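PDB 4PEY: putative secreted protein from Streptomyces sp. SirexAA-E, which hydrolyses laminarin and laminarioligosaccharides as an exo-beta-1,3-glucanase, working from the non-reducing end and yielding glucose and laminaribiose. Local coordinates for residues A[283-288]-A[298-303]; A[234-239]-A[256-261]. The protein carries 1 engineered substitution. One frame throughout, in Å; residues are numbered along the deposited sequence.

Followed from the N terminus, the chain first runs through one series of stacked parallel strands, then leaves the parallel run for antiparallel strands, the last two of which, 231-243 and 255-259, form a hairpin. Contact 2 closes that hairpin, pairing 234-239 with 256-261. Only afterwards, beyond strand 263-266 and helix 272-280, does contact 1 open, joining 283-288 to 298-303 across the beginning of a second series of parallel strands. The two loops therefore follow one another in series and neither encloses the other. They meet in space, nonetheless: His284 NE2 lies 3.6 Å from Leu258 CD1, and Leu286 packs on Leu260, so the hairpin is tied to the first strands of the second series.

Contact 1: residues A[283-288]-A[298-303]; sequences LHLLFT and IEIDRA
In the first full coil of the second parallel beta-helix, the fold of glycoside hydrolase family 55, strands 284-287 and 298-300, with strand 291-294 between them in the chain, meet across the coil interior. The former pairs in parallel with strands 263-266 and 306-309; the latter lies at the edge of another parallel sheet beside 324-326. Their axes stay 10.2 Å apart at closest, so side chains bridge them. The one hydrogen bond across the gap comes from Arg302, whose NH2 reaches Leu283 O at 2.8 Å (N-H...O angle 156°). The donor stands above the carbonyl plane, while the oxygen lies close to the guanidinium plane. A bend in the arginine chain at chi3 (87°) turns the guanidinium toward this carbonyl, and NH2 also bonds Val279 O of helix 272-280, so two backbone oxygens grip this one nitrogen and probably limit the turning of the group. NH1 sits over one face of the His284 imidazole, 3.4 Å from CE1 and displaced toward the rim; ring and guanidinium planes stand 84° apart, so the arginine presents its edge. The imidazole is held in turn by a hydrogen bond between ND1 and Val306 N, and its ring meets that of Phe263. Farther into the coil the contact becomes apolar, with Ile275 of helix 272-280 lying against both Leu285 and Ile298. Leu285 CD1 approaches Ile298 CG2 at 4.4 Å and Ile300 CD1 at 4.5 Å. Phe287 and Ile298 extend from opposite directions, bringing Phe287 CZ to 4.1 Å from Ile298 CD1.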
ATOM      1  N   LEU A 283       1.486  24.274  10.456  1.00 16.62           N
ATOM      2  CA  LEU A 283       2.562  23.283  10.351  1.00 15.23           C
ATOM      3  C   LEU A 283       2.115  22.020   9.630  1.00 14.46           C
ATOM      4  O   LEU A 283       0.951  21.617   9.711  1.00 15.61           O
ATOM      5  CB  LEU A 283       3.089  22.912  11.737  1.00 16.03           C
ATOM      6  CG  LEU A 283       3.742  24.056  12.517  1.00 17.71           C
ATOM      7  CD1 LEU A 283       4.080  23.595  13.922  1.00 18.33           C
ATOM      8  CD2 LEU A 283       4.987  24.582  11.805  1.00 19.90           C
ATOM      9  N   HIS A 284       3.056  21.403   8.927  1.00 13.57           N
ATOM     10  CA  HIS A 284       2.864  20.060   8.407  1.00 14.61           C
ATOM     11  C   HIS A 284       3.151  19.059   9.521  1.00 13.83           C
ATOM     12  O   HIS A 284       3.506  19.454  10.634  1.00 14.63           O
ATOM     13  CB  HIS A 284       3.770  19.832   7.199  1.00 14.79           C
ATOM     14  CG  HIS A 284       3.562  20.834   6.105  1.00 13.71           C
ATOM     15  ND1 HIS A 284       2.635  20.652   5.100  1.00 14.59           N
ATOM     16  CD2 HIS A 284       4.137  22.038   5.875  1.00 15.84           C
ATOM     17  CE1 HIS A 284       2.663  21.693   4.287  1.00 15.17           C
ATOM     18  NE2 HIS A 284       3.560  22.552   4.737  1.00 16.08           N
ATOM     19  N   LEU A 285       2.976  17.771   9.231  1.00 13.68           N
ATOM     20  CA  LEU A 285       3.164  16.723  10.237  1.00 14.05           C
ATOM     21  C   LEU A 285       4.214  15.718   9.795  1.00 13.17           C
ATOM     22  O   LEU A 285       4.121  15.167   8.702  1.00 13.10           O
ATOM     23  CB  LEU A 285       1.844  15.990  10.511  1.00 13.15           C
ATOM     24  CG  LEU A 285       0.711  16.850  11.088  1.00 13.15           C
ATOM     25  CD1 LEU A 285      -0.574  16.041  11.184  1.00 15.15           C
ATOM     26  CD2 LEU A 285       1.085  17.418  12.455  1.00 15.16           C
ATOM     27  N   LEU A 286       5.209  15.485  10.647  1.00 13.30           N
ATOM     28  CA  LEU A 286       6.186  14.419  10.445  1.00 13.19           C
ATOM     29  C   LEU A 286       6.091  13.444  11.603  1.00 13.51           C
ATOM     30  O   LEU A 286       6.499  13.778  12.721  1.00 14.71           O
ATOM     31  CB  LEU A 286       7.610  14.981  10.343  1.00 14.85           C
ATOM     32  CG  LEU A 286       8.698  13.951  10.020  1.00 14.53           C
ATOM     33  CD1 LEU A 286       8.545  13.446   8.590  1.00 15.99           C
ATOM     34  CD2 LEU A 286      10.089  14.537  10.247  1.00 17.56           C
ATOM     35  N   PHE A 287       5.537  12.255  11.352  1.00 13.34           N
ATOM     36  CA  PHE A 287       5.400  11.255  12.403  1.00 12.38           C
ATOM     37  C   PHE A 287       6.673  10.422  12.498  1.00 12.33           C
ATOM     38  O   PHE A 287       6.978   9.619  11.612  1.00 14.72           O
ATOM     39  CB  PHE A 287       4.187  10.337  12.160  1.00 13.62           C
ATOM     40  CG  PHE A 287       2.858  11.026  12.301  1.00 12.97           C
ATOM     41  CD1 PHE A 287       2.325  11.754  11.249  1.00 14.70           C
ATOM     42  CD2 PHE A 287       2.134  10.936  13.485  1.00 15.28           C
ATOM     43  CE1 PHE A 287       1.094  12.384  11.375  1.00 16.42           C
ATOM     44  CE2 PHE A 287       0.912  11.569  13.614  1.00 14.78           C
ATOM     45  CZ  PHE A 287       0.391  12.288  12.560  1.00 16.04           C
ATOM     46  N   THR A 288       7.419  10.606  13.578  1.00 13.51           N
ATOM     47  CA  THR A 288       8.610   9.798  13.804  1.00 13.65           C
ATOM     48  C   THR A 288       8.157   8.374  14.165  1.00 13.42           C
ATOM     49  O   THR A 288       7.001   8.173  14.554  1.00 13.51           O
ATOM     50  CB  THR A 288       9.497  10.410  14.911  1.00 15.36           C
ATOM     51  OG1 THR A 288       8.797  10.416  16.161  1.00 15.60           O
ATOM     52  CG2 THR A 288       9.882  11.837  14.547  1.00 16.50           C
ATOM     53  N   ILE A 298      -7.372  12.856  14.437  1.00 13.07           N
ATOM     54  CA  ILE A 298      -6.443  13.800  13.845  1.00 12.82           C
ATOM     55  C   ILE A 298      -7.167  14.459  12.681  1.00 13.85           C
ATOM     56  O   ILE A 298      -7.672  13.775  11.787  1.00 16.30           O
ATOM     57  CB  ILE A 298      -5.145  13.106  13.370  1.00 13.88           C
ATOM     58  CG1 ILE A 298      -4.362  12.584  14.577  1.00 16.61           C
ATOM     59  CG2 ILE A 298      -4.300  14.050  12.513  1.00 16.91           C
ATOM     60  CD1 ILE A 298      -3.324  11.532  14.215  1.00 18.93           C
ATOM     61  N   GLU A 299      -7.243  15.786  12.714  1.00 14.32           N
ATOM     62  CA  GLU A 299      -7.977  16.540  11.708  1.00 14.78           C
ATOM     63  C   GLU A 299      -7.031  17.362  10.851  1.00 15.94           C
ATOM     64  O   GLU A 299      -6.297  18.212  11.354  1.00 18.46           O
ATOM     65  CB  GLU A 299      -9.019  17.450  12.371  1.00 19.57           C
ATOM     66  CG  GLU A 299     -10.010  16.673  13.215  1.00 25.44           C
ATOM     67  CD  GLU A 299     -11.256  17.454  13.540  1.00 34.95           C
ATOM     68  OE1 GLU A 299     -11.309  18.656  13.206  1.00 39.45           O
ATOM     69  OE2 GLU A 299     -12.181  16.857  14.133  1.00 37.94           O
ATOM     70  N   ILE A 300      -7.046  17.090   9.550  1.00 14.83           N
ATOM     71  CA  ILE A 300      -6.242  17.849   8.603  1.00 15.19           C
ATOM     72  C   ILE A 300      -7.184  18.636   7.698  1.00 15.12           C
ATOM     73  O   ILE A 300      -7.736  18.091   6.740  1.00 16.48           O
ATOM     74  CB  ILE A 300      -5.331  16.925   7.771  1.00 15.03           C
ATOM     75  CG1 ILE A 300      -4.415  16.117   8.694  1.00 16.25           C
ATOM     76  CG2 ILE A 300      -4.506  17.729   6.760  1.00 16.29           C
ATOM     77  CD1 ILE A 300      -3.551  15.120   7.968  1.00 17.97           C
ATOM     78  N   ASP A 301      -7.392  19.908   8.030  1.00 14.97           N
ATOM     79  CA  ASP A 301      -8.350  20.748   7.308  1.00 16.33           C
ATOM     80  C   ASP A 301      -7.684  22.014   6.777  1.00 15.21           C
ATOM     81  O   ASP A 301      -8.280  23.099   6.750  1.00 18.22           O
ATOM     82  CB  ASP A 301      -9.539  21.112   8.203  1.00 17.10           C
ATOM     83  CG  ASP A 301     -10.743  21.569   7.403  1.00 19.86           C
ATOM     84  OD1 ASP A 301     -10.831  21.205   6.210  1.00 19.35           O
ATOM     85  OD2 ASP A 301     -11.594  22.300   7.954  1.00 21.91           O
ATOM     86  N   ARG A 302      -6.433  21.861   6.359  1.00 14.36           N
ATOM     87  CA  ARG A 302      -5.675  22.938   5.742  1.00 13.70           C
ATOM     88  C   ARG A 302      -5.146  22.424   4.412  1.00 13.91           C
ATOM     89  O   ARG A 302      -4.538  21.350   4.361  1.00 14.12           O
ATOM     90  CB  ARG A 302      -4.525  23.384   6.638  1.00 15.92           C
ATOM     91  CG  ARG A 302      -3.846  24.653   6.163  1.00 17.80           C
ATOM     92  CD  ARG A 302      -2.583  24.953   6.966  1.00 19.84           C
ATOM     93  NE  ARG A 302      -1.414  24.268   6.412  1.00 22.26           N
ATOM     94  CZ  ARG A 302      -0.700  23.345   7.049  1.00 21.30           C
ATOM     95  NH1 ARG A 302       0.348  22.796   6.454  1.00 21.88           N
ATOM     96  NH2 ARG A 302      -1.019  22.982   8.283  1.00 21.94           N
ATOM     97  N   ALA A 303      -5.380  23.174   3.342  1.00 14.77           N
ATOM     98  CA  ALA A 303      -4.902  22.776   2.021  1.00 13.97           C
ATOM     99  C   ALA A 303      -3.386  22.553   1.995  1.00 13.16           C
ATOM    100  O   ALA A 303      -2.633  23.248   2.681  1.00 14.91           O
ATOM    101  CB  ALA A 303      -5.293  23.812   0.989  1.00 13.71           C
TER

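Contact 2: residues A[234-239]-A[256-261]; sequences VFVPAK and ESLPLD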
ATOM      1  N   VAL A 234      11.579  18.323   3.315  1.00 13.86           N
ATOM      2  CA  VAL A 234      10.746  17.311   2.694  1.00 13.58           C
ATOM      3  C   VAL A 234      10.474  17.729   1.256  1.00 14.39           C
ATOM      4  O   VAL A 234      10.010  18.848   1.000  1.00 14.42           O
ATOM      5  CB  VAL A 234       9.430  17.099   3.460  1.00 14.28           C
ATOM      6  CG1 VAL A 234       8.490  16.192   2.659  1.00 14.46           C
ATOM      7  CG2 VAL A 234       9.717  16.516   4.840  1.00 15.10           C
ATOM      8  N   PHE A 235      10.801  16.845   0.317  1.00 13.83           N
ATOM      9  CA  PHE A 235      10.555  17.135  -1.085  1.00 13.72           C
ATOM     10  C   PHE A 235       9.144  16.720  -1.433  1.00 12.56           C
ATOM     11  O   PHE A 235       8.709  15.622  -1.067  1.00 14.09           O
ATOM     12  CB  PHE A 235      11.556  16.430  -2.003  1.00 14.48           C
ATOM     13  CG  PHE A 235      11.450  16.868  -3.437  1.00 14.57           C
ATOM     14  CD1 PHE A 235      11.839  18.146  -3.815  1.00 17.44           C
ATOM     15  CD2 PHE A 235      10.938  16.018  -4.401  1.00 15.89           C
ATOM     16  CE1 PHE A 235      11.734  18.560  -5.135  1.00 19.36           C
ATOM     17  CE2 PHE A 235      10.837  16.425  -5.725  1.00 18.09           C
ATOM     18  CZ  PHE A 235      11.230  17.700  -6.086  1.00 19.35           C
ATOM     19  N   VAL A 236       8.434  17.613  -2.126  1.00 12.88           N
ATOM     20  CA  VAL A 236       7.035  17.402  -2.484  1.00 13.51           C
ATOM     21  C   VAL A 236       6.896  17.415  -4.008  1.00 13.92           C
ATOM     22  O   VAL A 236       6.764  18.474  -4.621  1.00 15.86           O
ATOM     23  CB  VAL A 236       6.117  18.478  -1.863  1.00 14.53           C
ATOM     24  CG1 VAL A 236       4.660  18.183  -2.181  1.00 15.90           C
ATOM     25  CG2 VAL A 236       6.320  18.543  -0.355  1.00 15.91           C
ATOM     26  N   PRO A 237       6.968  16.234  -4.631  1.00 13.26           N
ATOM     27  CA  PRO A 237       6.868  16.150  -6.097  1.00 13.22           C
ATOM     28  C   PRO A 237       5.574  16.745  -6.645  1.00 15.60           C
ATOM     29  O   PRO A 237       4.518  16.628  -6.016  1.00 16.49           O
ATOM     30  CB  PRO A 237       6.924  14.641  -6.362  1.00 14.71           C
ATOM     31  CG  PRO A 237       7.724  14.108  -5.211  1.00 14.84           C
ATOM     32  CD  PRO A 237       7.292  14.930  -4.024  1.00 15.51           C
ATOM     33  N   ALA A 238       5.673  17.381  -7.809  1.00 17.08           N
ATOM     34  CA  ALA A 238       4.506  17.876  -8.529  1.00 18.53           C
ATOM     35  C   ALA A 238       3.796  16.713  -9.225  1.00 16.87           C
ATOM     36  O   ALA A 238       4.417  15.685  -9.519  1.00 17.67           O
ATOM     37  CB  ALA A 238       4.914  18.921  -9.543  1.00 21.60           C
ATOM     38  N   LYS A 239       2.509  16.873  -9.509  1.00 15.95           N
ATOM     39  CA  LYS A 239       1.772  15.781 -10.141  1.00 15.34           C
ATOM     40  C   LYS A 239       2.122  15.664 -11.619  1.00 15.19           C
ATOM     41  O   LYS A 239       2.529  16.635 -12.266  1.00 17.46           O
ATOM     42  CB  LYS A 239       0.258  15.950  -9.955  1.00 20.26           C
ATOM     43  CG  LYS A 239      -0.475  16.755 -10.999  1.00 24.08           C
ATOM     44  CD  LYS A 239      -1.995  16.657 -10.761  1.00 26.32           C
ATOM     45  CE  LYS A 239      -2.786  17.362 -11.857  1.00 30.87           C
ATOM     46  NZ  LYS A 239      -2.494  18.817 -11.897  1.00 34.29           N
ATOM     47  N   GLU A 256       8.427  21.040  -4.895  1.00 21.14           N
ATOM     48  CA  GLU A 256       8.715  22.058  -3.884  1.00 22.97           C
ATOM     49  C   GLU A 256       9.441  21.414  -2.708  1.00 20.45           C
ATOM     50  O   GLU A 256       9.191  20.257  -2.399  1.00 21.26           O
ATOM     51  CB  GLU A 256       7.409  22.719  -3.409  1.00 28.57           C
ATOM     52  CG  GLU A 256       7.563  23.910  -2.472  1.00 37.06           C
ATOM     53  CD  GLU A 256       6.248  24.306  -1.797  1.00 42.70           C
ATOM     54  OE1 GLU A 256       5.225  23.620  -2.019  1.00 45.78           O
ATOM     55  OE2 GLU A 256       6.238  25.305  -1.046  1.00 44.38           O
ATOM     56  N   SER A 257      10.343  22.148  -2.063  1.00 19.80           N
ATOM     57  CA  SER A 257      10.983  21.656  -0.844  1.00 20.13           C
ATOM     58  C   SER A 257      10.482  22.418   0.376  1.00 20.43           C
ATOM     59  O   SER A 257      10.493  23.656   0.398  1.00 25.40           O
ATOM     60  CB  SER A 257      12.505  21.768  -0.936  1.00 23.15           C
ATOM     61  OG  SER A 257      13.024  20.870  -1.903  1.00 24.43           O
ATOM     62  N   LEU A 258      10.038  21.674   1.385  1.00 18.30           N
ATOM     63  CA  LEU A 258       9.575  22.263   2.639  1.00 18.06           C
ATOM     64  C   LEU A 258      10.616  22.064   3.734  1.00 18.65           C
ATOM     65  O   LEU A 258      10.980  20.932   4.032  1.00 20.17           O
ATOM     66  CB  LEU A 258       8.255  21.631   3.075  1.00 18.53           C
ATOM     67  CG  LEU A 258       7.064  21.769   2.130  1.00 20.76           C
ATOM     68  CD1 LEU A 258       5.914  20.892   2.602  1.00 20.42           C
ATOM     69  CD2 LEU A 258       6.635  23.233   2.042  1.00 23.66           C
ATOM     70  N   PRO A 259      11.104  23.158   4.335  1.00 18.75           N
ATOM     71  CA  PRO A 259      12.045  23.009   5.454  1.00 19.53           C
ATOM     72  C   PRO A 259      11.441  22.250   6.636  1.00 19.17           C
ATOM     73  O   PRO A 259      10.235  22.363   6.888  1.00 18.10           O
ATOM     74  CB  PRO A 259      12.353  24.458   5.852  1.00 22.47           C
ATOM     75  CG  PRO A 259      12.027  25.270   4.632  1.00 24.50           C
ATOM     76  CD  PRO A 259      10.861  24.571   3.995  1.00 21.56           C
ATOM     77  N   LEU A 260      12.275  21.497   7.350  1.00 17.12           N
ATOM     78  CA  LEU A 260      11.829  20.734   8.508  1.00 18.60           C
ATOM     79  C   LEU A 260      11.181  21.619   9.574  1.00 20.10           C
ATOM     80  O   LEU A 260      10.311  21.156  10.317  1.00 18.91           O
ATOM     81  CB  LEU A 260      13.003  19.957   9.115  1.00 21.19           C
ATOM     82  CG  LEU A 260      12.676  19.011  10.274  1.00 24.62           C
ATOM     83  CD1 LEU A 260      11.777  17.882   9.797  1.00 25.40           C
ATOM     84  CD2 LEU A 260      13.950  18.455  10.897  1.00 25.58           C
ATOM     85  N   ASP A 261      11.579  22.887   9.654  1.00 19.88           N
ATOM     86  CA  ASP A 261      11.005  23.745  10.688  1.00 20.92           C
ATOM     87  C   ASP A 261       9.560  24.140  10.358  1.00 20.41           C
ATOM     88  O   ASP A 261       8.893  24.793  11.161  1.00 20.08           O
ATOM     89  CB  ASP A 261      11.894  24.983  10.958  1.00 24.59           C
ATOM     90  CG  ASP A 261      11.931  26.001   9.811  1.00 29.23           C
ATOM     91  OD1 ASP A 261      11.132  25.945   8.861  1.00 29.37           O
ATOM     92  OD2 ASP A 261      12.782  26.920   9.894  1.00 35.36           O
TER
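Strands 234-237 and 256-259 run antiparallel, their axes 4.7 Å apart at closest and their directions 153° apart, with Val234-Leu258 and Val236-Glu256 as hydrogen-bonded pairs flanking the non-hydrogen-bonded pair Phe235-Ser257. Each hydrogen-bonded pair is joined twice: Val234 N gives to Leu258 O at 2.8 Å and Leu258 N returns to Val234 O at 2.9 Å, while Val236 N reaches Glu256 O at 2.8 Å and Glu256 N meets Val236 O at 3.1 Å. On the face carrying the valines, Val236 CG2 lies 3.8 Å from Leu258 CD1, a diagonal contact between the two hydrogen-bonded pairs. Val234 and Leu258 also both pack on Phe263 of the next strand. The other face belongs to Phe235 and Ser257. With CG anti to the backbone N (chi1 -172°), the phenyl ring lies along its own strand toward Pro237, and its CD1 edge turns to the partner strand, where Ser257 OG meets it near the ring plane, 3.5 Å from CD1. That hydroxyl is hydrogen-bonded to Tyr226 OH, and Tyr226 touches the Phe235 side chain as well. Were Phe235 replaced by an alanine, a gap would probably open between Leu82 and Tyr226, and Ser257 would lose its aromatic neighbour. The paired backbone bonds are those of an antiparallel ladder, and because strands 231-243 and 255-259 are consecutive in the chain, it forms a beta hairpin at the end of the first series of beta-helix strands.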